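Local structure of uncharacterized protein Rv3272 (Mycobacterium tuberculosis, 5YX6) at residues 38-43 with 64-69; 78-83 with 87-92; 251-256 with 260-265. The protein is a probable family III CoA transferase of fatty acid metabolism that binds fatty acyl-CoAs of varying chain length, palmitoyl-CoA most tightly. All blocks are in the same frame, centred on the assembly; numbering follows the deposited sequence.

Interaction 1: 38-43 with 64-69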
# COMPACT_ATOMS: atom_id res chain seq x y z
N VAL A 38 11.52 -7.37 18.62
CA VAL A 38 10.33 -8.08 18.17
C VAL A 38 10.50 -9.59 18.31
O VAL A 38 11.39 -10.18 17.73
CB VAL A 38 9.99 -7.74 16.71
CG1 VAL A 38 8.84 -8.60 16.22
CG2 VAL A 38 9.68 -6.25 16.57
N ILE A 39 9.64 -10.19 19.11
CA ILE A 39 9.75 -11.61 19.43
C ILE A 39 8.68 -12.39 18.69
O ILE A 39 7.49 -12.23 18.99
CB ILE A 39 9.62 -11.87 20.94
CG1 ILE A 39 10.66 -11.07 21.72
CG2 ILE A 39 9.74 -13.36 21.24
CD1 ILE A 39 10.51 -11.21 23.21
N LYS A 40 9.10 -13.21 17.73
CA LYS A 40 8.19 -14.11 17.02
C LYS A 40 7.74 -15.22 17.95
O LYS A 40 8.53 -15.75 18.71
CB LYS A 40 8.86 -14.72 15.79
CG LYS A 40 8.97 -13.84 14.58
CD LYS A 40 9.47 -14.64 13.39
CE LYS A 40 8.35 -15.45 12.72
NZ LYS A 40 7.30 -14.58 12.11
N VAL A 41 6.46 -15.55 17.89
CA VAL A 41 5.93 -16.72 18.57
C VAL A 41 5.52 -17.75 17.52
O VAL A 41 4.57 -17.54 16.77
CB VAL A 41 4.72 -16.35 19.46
CG1 VAL A 41 4.11 -17.60 20.10
CG2 VAL A 41 5.14 -15.32 20.53
N GLU A 42 6.25 -18.86 17.44
CA GLU A 42 6.00 -19.85 16.38
C GLU A 42 5.52 -21.18 16.96
O GLU A 42 5.76 -21.50 18.13
CB GLU A 42 7.26 -20.07 15.55
CG GLU A 42 7.96 -18.77 15.13
CD GLU A 42 9.19 -18.99 14.27
OE1 GLU A 42 10.26 -18.41 14.60
OE2 GLU A 42 9.11 -19.72 13.25
N ALA A 43 4.84 -21.95 16.12
CA ALA A 43 4.45 -23.31 16.46
C ALA A 43 5.70 -24.15 16.61
O ALA A 43 6.74 -23.80 16.04
CB ALA A 43 3.52 -23.88 15.39
N THR A 64 11.83 -17.75 0.33
CA THR A 64 11.50 -16.45 -0.25
C THR A 64 10.40 -15.68 0.49
O THR A 64 10.35 -14.46 0.42
CB THR A 64 11.07 -16.65 -1.72
OG1 THR A 64 10.42 -15.47 -2.21
CG2 THR A 64 10.10 -17.82 -1.83
N TYR A 65 9.55 -16.37 1.23
CA TYR A 65 8.52 -15.66 1.98
C TYR A 65 8.97 -15.35 3.42
O TYR A 65 8.67 -14.28 3.94
CB TYR A 65 7.21 -16.46 1.99
CG TYR A 65 6.66 -16.64 0.59
CD1 TYR A 65 6.00 -15.61 -0.07
CD2 TYR A 65 6.81 -17.85 -0.09
CE1 TYR A 65 5.50 -15.77 -1.36
CE2 TYR A 65 6.32 -18.03 -1.37
CZ TYR A 65 5.67 -16.99 -2.00
OH TYR A 65 5.18 -17.17 -3.29
N PHE A 66 9.69 -16.28 4.04
CA PHE A 66 10.08 -16.09 5.43
C PHE A 66 11.25 -15.10 5.63
O PHE A 66 11.17 -14.19 6.45
CB PHE A 66 10.46 -17.43 6.07
CG PHE A 66 10.85 -17.31 7.51
CD1 PHE A 66 9.88 -17.22 8.50
CD2 PHE A 66 12.19 -17.24 7.89
CE1 PHE A 66 10.22 -17.09 9.83
CE2 PHE A 66 12.54 -17.11 9.21
CZ PHE A 66 11.55 -17.04 10.19
N LEU A 67 12.33 -15.29 4.89
CA LEU A 67 13.57 -14.57 5.15
C LEU A 67 13.49 -13.03 5.08
O LEU A 67 14.03 -12.34 5.95
CB LEU A 67 14.66 -15.05 4.19
CG LEU A 67 16.03 -14.42 4.44
CD1 LEU A 67 17.01 -15.50 4.89
CD2 LEU A 67 16.55 -13.71 3.21
N PRO A 68 12.83 -12.46 4.05
CA PRO A 68 12.90 -10.99 3.96
C PRO A 68 12.19 -10.23 5.08
O PRO A 68 12.57 -9.09 5.34
CB PRO A 68 12.22 -10.69 2.62
CG PRO A 68 12.23 -11.96 1.87
CD PRO A 68 12.12 -13.04 2.89
N ASN A 69 11.20 -10.82 5.74
CA ASN A 69 10.41 -10.07 6.71
C ASN A 69 10.62 -10.49 8.18
O ASN A 69 9.81 -10.14 9.04
CB ASN A 69 8.92 -10.16 6.38
CG ASN A 69 8.57 -9.48 5.06
OD1 ASN A 69 9.17 -8.48 4.68
ND2 ASN A 69 7.57 -10.01 4.39

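Interaction 2: 78-83 with 87-92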
# COMPACT_ATOMS: atom_id res chain seq x y z
N VAL A 78 6.57 -22.49 20.81
CA VAL A 78 5.60 -22.85 21.82
C VAL A 78 4.36 -23.49 21.20
O VAL A 78 3.96 -23.13 20.09
CB VAL A 78 5.24 -21.58 22.63
CG1 VAL A 78 3.77 -21.22 22.49
CG2 VAL A 78 5.67 -21.71 24.08
N ASP A 79 3.74 -24.42 21.93
CA ASP A 79 2.46 -25.01 21.52
C ASP A 79 1.34 -24.34 22.30
O ASP A 79 1.13 -24.66 23.47
CB ASP A 79 2.44 -26.52 21.76
CG ASP A 79 1.09 -27.16 21.40
OD1 ASP A 79 0.22 -26.48 20.81
OD2 ASP A 79 0.89 -28.35 21.72
N LEU A 80 0.60 -23.46 21.64
CA LEU A 80 -0.33 -22.56 22.32
C LEU A 80 -1.56 -23.24 22.95
O LEU A 80 -2.25 -22.63 23.77
CB LEU A 80 -0.78 -21.47 21.35
CG LEU A 80 0.25 -20.37 21.04
CD1 LEU A 80 -0.26 -19.46 19.93
CD2 LEU A 80 0.57 -19.57 22.29
N THR A 81 -1.83 -24.49 22.58
CA THR A 81 -2.97 -25.22 23.13
C THR A 81 -2.75 -25.76 24.55
O THR A 81 -3.71 -26.00 25.27
CB THR A 81 -3.37 -26.41 22.24
OG1 THR A 81 -2.24 -27.28 22.05
CG2 THR A 81 -3.86 -25.93 20.89
N THR A 82 -1.49 -25.95 24.94
CA THR A 82 -1.18 -26.50 26.26
C THR A 82 -1.17 -25.40 27.30
O THR A 82 -0.90 -24.24 26.99
CB THR A 82 0.17 -27.23 26.27
OG1 THR A 82 1.23 -26.27 26.34
CG2 THR A 82 0.33 -28.09 25.03
N GLU A 83 -1.45 -25.76 28.55
CA GLU A 83 -1.52 -24.79 29.64
C GLU A 83 -0.17 -24.15 29.94
O GLU A 83 -0.10 -22.99 30.35
CB GLU A 83 -2.07 -25.44 30.91
CG GLU A 83 -2.20 -24.49 32.10
CD GLU A 83 -3.35 -23.49 31.98
OE1 GLU A 83 -4.19 -23.65 31.05
OE2 GLU A 83 -3.42 -22.56 32.81
N GLN A 87 0.66 -19.96 30.07
CA GLN A 87 1.27 -19.26 31.19
C GLN A 87 2.56 -18.54 30.81
O GLN A 87 2.84 -17.46 31.31
CB GLN A 87 1.52 -20.22 32.35
CG GLN A 87 0.25 -20.65 33.06
CD GLN A 87 -0.56 -19.46 33.54
OE1 GLN A 87 -1.76 -19.37 33.28
NE2 GLN A 87 0.10 -18.53 34.23
N GLN A 88 3.36 -19.17 29.96
CA GLN A 88 4.59 -18.55 29.49
C GLN A 88 4.29 -17.29 28.67
O GLN A 88 4.96 -16.26 28.81
CB GLN A 88 5.39 -19.55 28.66
CG GLN A 88 6.11 -20.58 29.48
CD GLN A 88 6.65 -21.72 28.65
OE1 GLN A 88 6.20 -21.94 27.52
NE2 GLN A 88 7.60 -22.45 29.19
N MET A 89 3.25 -17.38 27.85
CA MET A 89 2.83 -16.28 27.01
C MET A 89 2.25 -15.15 27.85
O MET A 89 2.43 -13.98 27.51
CB MET A 89 1.80 -16.76 25.98
CG MET A 89 2.40 -17.61 24.86
SD MET A 89 3.74 -16.81 23.95
CE MET A 89 5.20 -17.44 24.79
N LEU A 90 1.54 -15.51 28.92
CA LEU A 90 0.99 -14.50 29.82
C LEU A 90 2.11 -13.77 30.54
O LEU A 90 2.07 -12.55 30.69
CB LEU A 90 0.02 -15.12 30.83
CG LEU A 90 -1.32 -15.64 30.28
CD1 LEU A 90 -2.02 -16.51 31.30
CD2 LEU A 90 -2.21 -14.49 29.88
N ARG A 91 3.13 -14.51 30.97
CA ARG A 91 4.27 -13.89 31.64
C ARG A 91 5.10 -13.06 30.67
O ARG A 91 5.59 -11.99 31.03
CB ARG A 91 5.15 -14.95 32.30
CG ARG A 91 4.52 -15.56 33.54
CD ARG A 91 5.47 -16.52 34.22
NE ARG A 91 4.76 -17.73 34.64
CZ ARG A 91 4.94 -18.93 34.08
NH1 ARG A 91 5.80 -19.09 33.08
NH2 ARG A 91 4.25 -19.97 34.53
N LEU A 92 5.26 -13.55 29.45
CA LEU A 92 6.01 -12.83 28.44
C LEU A 92 5.26 -11.53 28.07
O LEU A 92 5.87 -10.48 27.89
CB LEU A 92 6.24 -13.71 27.21
CG LEU A 92 7.18 -13.20 26.12
CD1 LEU A 92 8.45 -12.64 26.72
CD2 LEU A 92 7.49 -14.31 25.11

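Interaction 3: 251-256 with 260-265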
# COMPACT_ATOMS: atom_id res chain seq x y z
N SER A 251 -2.32 10.21 -21.33
CA SER A 251 -1.72 9.59 -20.15
C SER A 251 -1.95 8.08 -20.22
O SER A 251 -2.93 7.56 -19.71
CB SER A 251 -2.32 10.17 -18.86
OG SER A 251 -1.52 9.86 -17.73
N ASP A 252 -1.03 7.39 -20.89
CA ASP A 252 -1.23 6.00 -21.24
C ASP A 252 0.07 5.38 -21.73
O ASP A 252 1.14 5.97 -21.61
CB ASP A 252 -2.32 5.88 -22.31
CG ASP A 252 -3.11 4.58 -22.21
OD1 ASP A 252 -2.52 3.54 -21.85
OD2 ASP A 252 -4.33 4.61 -22.49
N ALA A 253 -0.04 4.17 -22.26
CA ALA A 253 1.05 3.49 -22.94
C ALA A 253 0.78 3.56 -24.44
O ALA A 253 -0.36 3.37 -24.88
CB ALA A 253 1.17 2.04 -22.46
N PHE A 254 1.82 3.82 -25.23
CA PHE A 254 1.67 4.00 -26.67
C PHE A 254 2.67 3.18 -27.49
O PHE A 254 3.83 3.04 -27.11
CB PHE A 254 1.81 5.49 -27.03
CG PHE A 254 0.84 6.39 -26.32
CD1 PHE A 254 -0.43 6.62 -26.84
CD2 PHE A 254 1.18 7.02 -25.14
CE1 PHE A 254 -1.33 7.45 -26.19
CE2 PHE A 254 0.29 7.84 -24.48
CZ PHE A 254 -0.97 8.06 -25.01
N ARG A 255 2.21 2.65 -28.62
CA ARG A 255 3.12 1.99 -29.56
C ARG A 255 4.14 2.95 -30.13
O ARG A 255 3.84 4.11 -30.41
CB ARG A 255 2.35 1.34 -30.71
CG ARG A 255 1.62 0.06 -30.33
CD ARG A 255 0.95 -0.58 -31.53
NE ARG A 255 1.93 -1.02 -32.53
CZ ARG A 255 2.68 -2.12 -32.43
NH1 ARG A 255 2.61 -2.89 -31.35
NH2 ARG A 255 3.53 -2.42 -33.41
N THR A 256 5.36 2.46 -30.28
CA THR A 256 6.40 3.17 -31.00
C THR A 256 6.95 2.26 -32.08
O THR A 256 6.34 1.24 -32.40
CB THR A 256 7.53 3.62 -30.07
OG1 THR A 256 8.31 2.48 -29.71
CG2 THR A 256 6.96 4.24 -28.82
N TYR A 260 6.89 -0.27 -26.23
CA TYR A 260 5.90 0.71 -25.82
C TYR A 260 6.53 1.82 -24.98
O TYR A 260 7.51 1.59 -24.28
CB TYR A 260 4.80 0.04 -25.02
CG TYR A 260 3.71 -0.57 -25.85
CD1 TYR A 260 3.85 -1.84 -26.40
CD2 TYR A 260 2.52 0.12 -26.07
CE1 TYR A 260 2.84 -2.40 -27.17
CE2 TYR A 260 1.51 -0.43 -26.82
CZ TYR A 260 1.67 -1.69 -27.37
OH TYR A 260 0.65 -2.23 -28.12
N ILE A 261 5.94 3.01 -25.05
CA ILE A 261 6.36 4.09 -24.17
C ILE A 261 5.16 4.57 -23.35
O ILE A 261 4.06 4.71 -23.87
CB ILE A 261 6.99 5.29 -24.95
CG1 ILE A 261 7.55 6.33 -23.97
CG2 ILE A 261 5.97 5.95 -25.88
CD1 ILE A 261 8.13 7.56 -24.65
N VAL A 262 5.40 4.81 -22.07
CA VAL A 262 4.40 5.39 -21.19
C VAL A 262 4.59 6.90 -21.11
O VAL A 262 5.66 7.36 -20.74
CB VAL A 262 4.48 4.77 -19.79
CG1 VAL A 262 3.49 5.42 -18.85
CG2 VAL A 262 4.27 3.25 -19.86
N ILE A 263 3.55 7.67 -21.44
CA ILE A 263 3.62 9.12 -21.44
C ILE A 263 2.47 9.75 -20.66
O ILE A 263 1.32 9.35 -20.82
CB ILE A 263 3.57 9.71 -22.88
CG1 ILE A 263 4.76 9.22 -23.72
CG2 ILE A 263 3.56 11.21 -22.84
CD1 ILE A 263 4.61 9.55 -25.21
N SER A 264 2.78 10.73 -19.83
CA SER A 264 1.73 11.54 -19.22
C SER A 264 2.01 13.03 -19.47
O SER A 264 2.93 13.61 -18.89
CB SER A 264 1.61 11.27 -17.73
OG SER A 264 0.45 11.90 -17.21
N ALA A 265 1.21 13.63 -20.34
CA ALA A 265 1.40 15.01 -20.73
C ALA A 265 0.05 15.63 -21.07
O ALA A 265 -0.24 15.92 -22.23
CB ALA A 265 2.35 15.11 -21.91

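Interaction 1: 38-43 with 64-69
Lys-40 and Phe-66 meet where a strand of the large domain passes a helix-like loop. The point of contact is narrow: CE of Lys-40 sits 3.8 Å from CE1 of Phe-66, close to the plane of the ring, so the methylene meets the aromatic rim and not its face. The two side chains run in opposite directions and slide past one another. Phe-66 reaches the strand because its CG stands anti to the backbone N (chi1 -179°), which directs the ring from the loop toward the strand. The nearest CA atoms of the two segments, those of Lys-40 and Asn-69, are still 11.3 Å apart, so side chains alone make the join. Lys-40 first runs out extended, then folds twice near its end (chi3 80°, chi4 65°). This hook lays CE at the ring edge and swings the ammonium group past it, to a hydrogen bond with OD1 of Asn-70 and a salt bridge with Glu-47. Two residues on, Glu-42 points from the same side of the strand, and its OE2 approaches CE1 of Phe-66 obliquely at 4.5 Å, a loose contact. The carboxylate has other business: OE1 takes Ser-75 OG and a salt bridge to Arg-50, while OE2 accepts the backbone N of Glu-47. With several partners each, the two buried charges are probably well compensated, and the ring rim lies beside the aliphatic part of Lys-40. Glu-47 and Arg-50 also touch the ring, so the loop 64-69 is tied in by a mixed apolar and ionic cluster. The strand beneath belongs to the parallel sheet of the Rossmann-fold domain, between strands 14-17 and 74-77.

Interaction 2: 78-83 with 87-92
In Leu-80 and Met-89 alike, CG stands anti to the carbonyl carbon (chi1 about -75°). With chi2 of Leu-80 at 173°, CD1 extends the chain and CD2 is the branch that meets CG of Met-89, at 3.7 Å; the two side chains cross at about a right angle. Met-89 bends at chi2 and chi3, and its methyl end goes on toward Val-78, whose CG2 is a looser 4.4 Å from its CE. Val-78 has a second neighbour in Gln-88, a residue extended beyond CG that slides past the valine in the opposite direction and brings OE1 to 3.5 Å from CG2, a van der Waals contact only. Phe-18 and Leu-391 pack on Met-89 as well. In the fold this is the way out of strand 74-77 into helix 83-94, the helix of the long crossover in the Rossmann-type domain that leads from the edge strand to strand 98-101. A type I turn from Asp-79 to Thr-82 makes the corner. The carbonyl oxygen of Asp-79 takes two donors from Thr-82, its N and its OG1, the latter at 3.3 Å and nearly along the C=O axis. Thr-82 is the N-cap, its OG1 also weakly capping the backbone N of Ala-85. Thr-81 OG1 donates to OD1 of Asp-79 at 2.9 Å, coming from above the carboxylate plane. Past the cap, Gln-87 N donates to Glu-83 O at 3.1 Å, a helical i to i+4 bond. At this outer end Glu-83 and Gln-87 lie side by side and point the same way, carboxylate and amide planes 25° apart; OE2 of Glu-83 is 3.6 Å from OE1 of Gln-87, a contact and not a bond.

Interaction 3: 251-256 with 260-265
Tyr-260 lies across Arg-255, its ring laid over the start of the arginine side chain. CG of Arg-255 is 3.4 Å from CZ of Tyr-260, and CA of the arginine sits over one face of the ring. A bend at chi3 (64°) turns the guanidinium aside, so its plane stands 82° from the ring and only its edge is directed at the tyrosine OH. NH1 of Arg-255 stays 3.8 Å from OH of Tyr-260, a contact and not a hydrogen bond. On the same side of the hairpin, Ala-253 meets Val-262 and the rim of Tyr-260, and Ser-251 faces Ser-264. Here Pro-166, Leu-147 and Ile-145 of the second subunit pack on Tyr-260, Val-262 and Ser-264.

The other face is largely apolar. Phe-254 crosses Ile-263 at about a right angle, CE2 of the ring 4.1 Å from CB of the isoleucine. Phe-254 packs on helix 299-310, Ile-261 and Ile-263 on helix 315-324. Asp-252 ends this face; its OD1 accepts from Ala-253 N at 2.6 Å, and the residue reaches Ile-168 of the second subunit. Beyond the strand end, CG2 of Thr-256 touches CG2 of Ile-261 at 3.5 Å, the side chains again crossing nearly at right angles.

Two antiparallel hydrogen-bonded pairs, Asp-252 with Ile-263 and Phe-254 with Ile-261, give two backbone bonds each. With the bond between the OG atoms of Ser-251 and Ser-264 (2.9 Å, either the donor), these four hold the strands in register.

In the fold
From the N terminus, interaction 1 comes first: strand 37-42 leads through strands 54-56 and 59-62 to the loop 64-69, which returns to pack on it. Interaction 2 follows almost at once, setting the loop that leaves edge strand 74-77 of the same six-stranded parallel sheet against helix 83-94. The two neither nest nor cross, but they touch: Glu-42 O and Val-78 N are 3.0 Å apart, a probable hydrogen bond, and Val-41 packs on Met-89. Interaction 3, a hairpin, lies far down the chain and on the opposite side of its centre, its own centre about 41 Å and about 57 Å from those of interactions 1 and 2, in a separate antiparallel sheet.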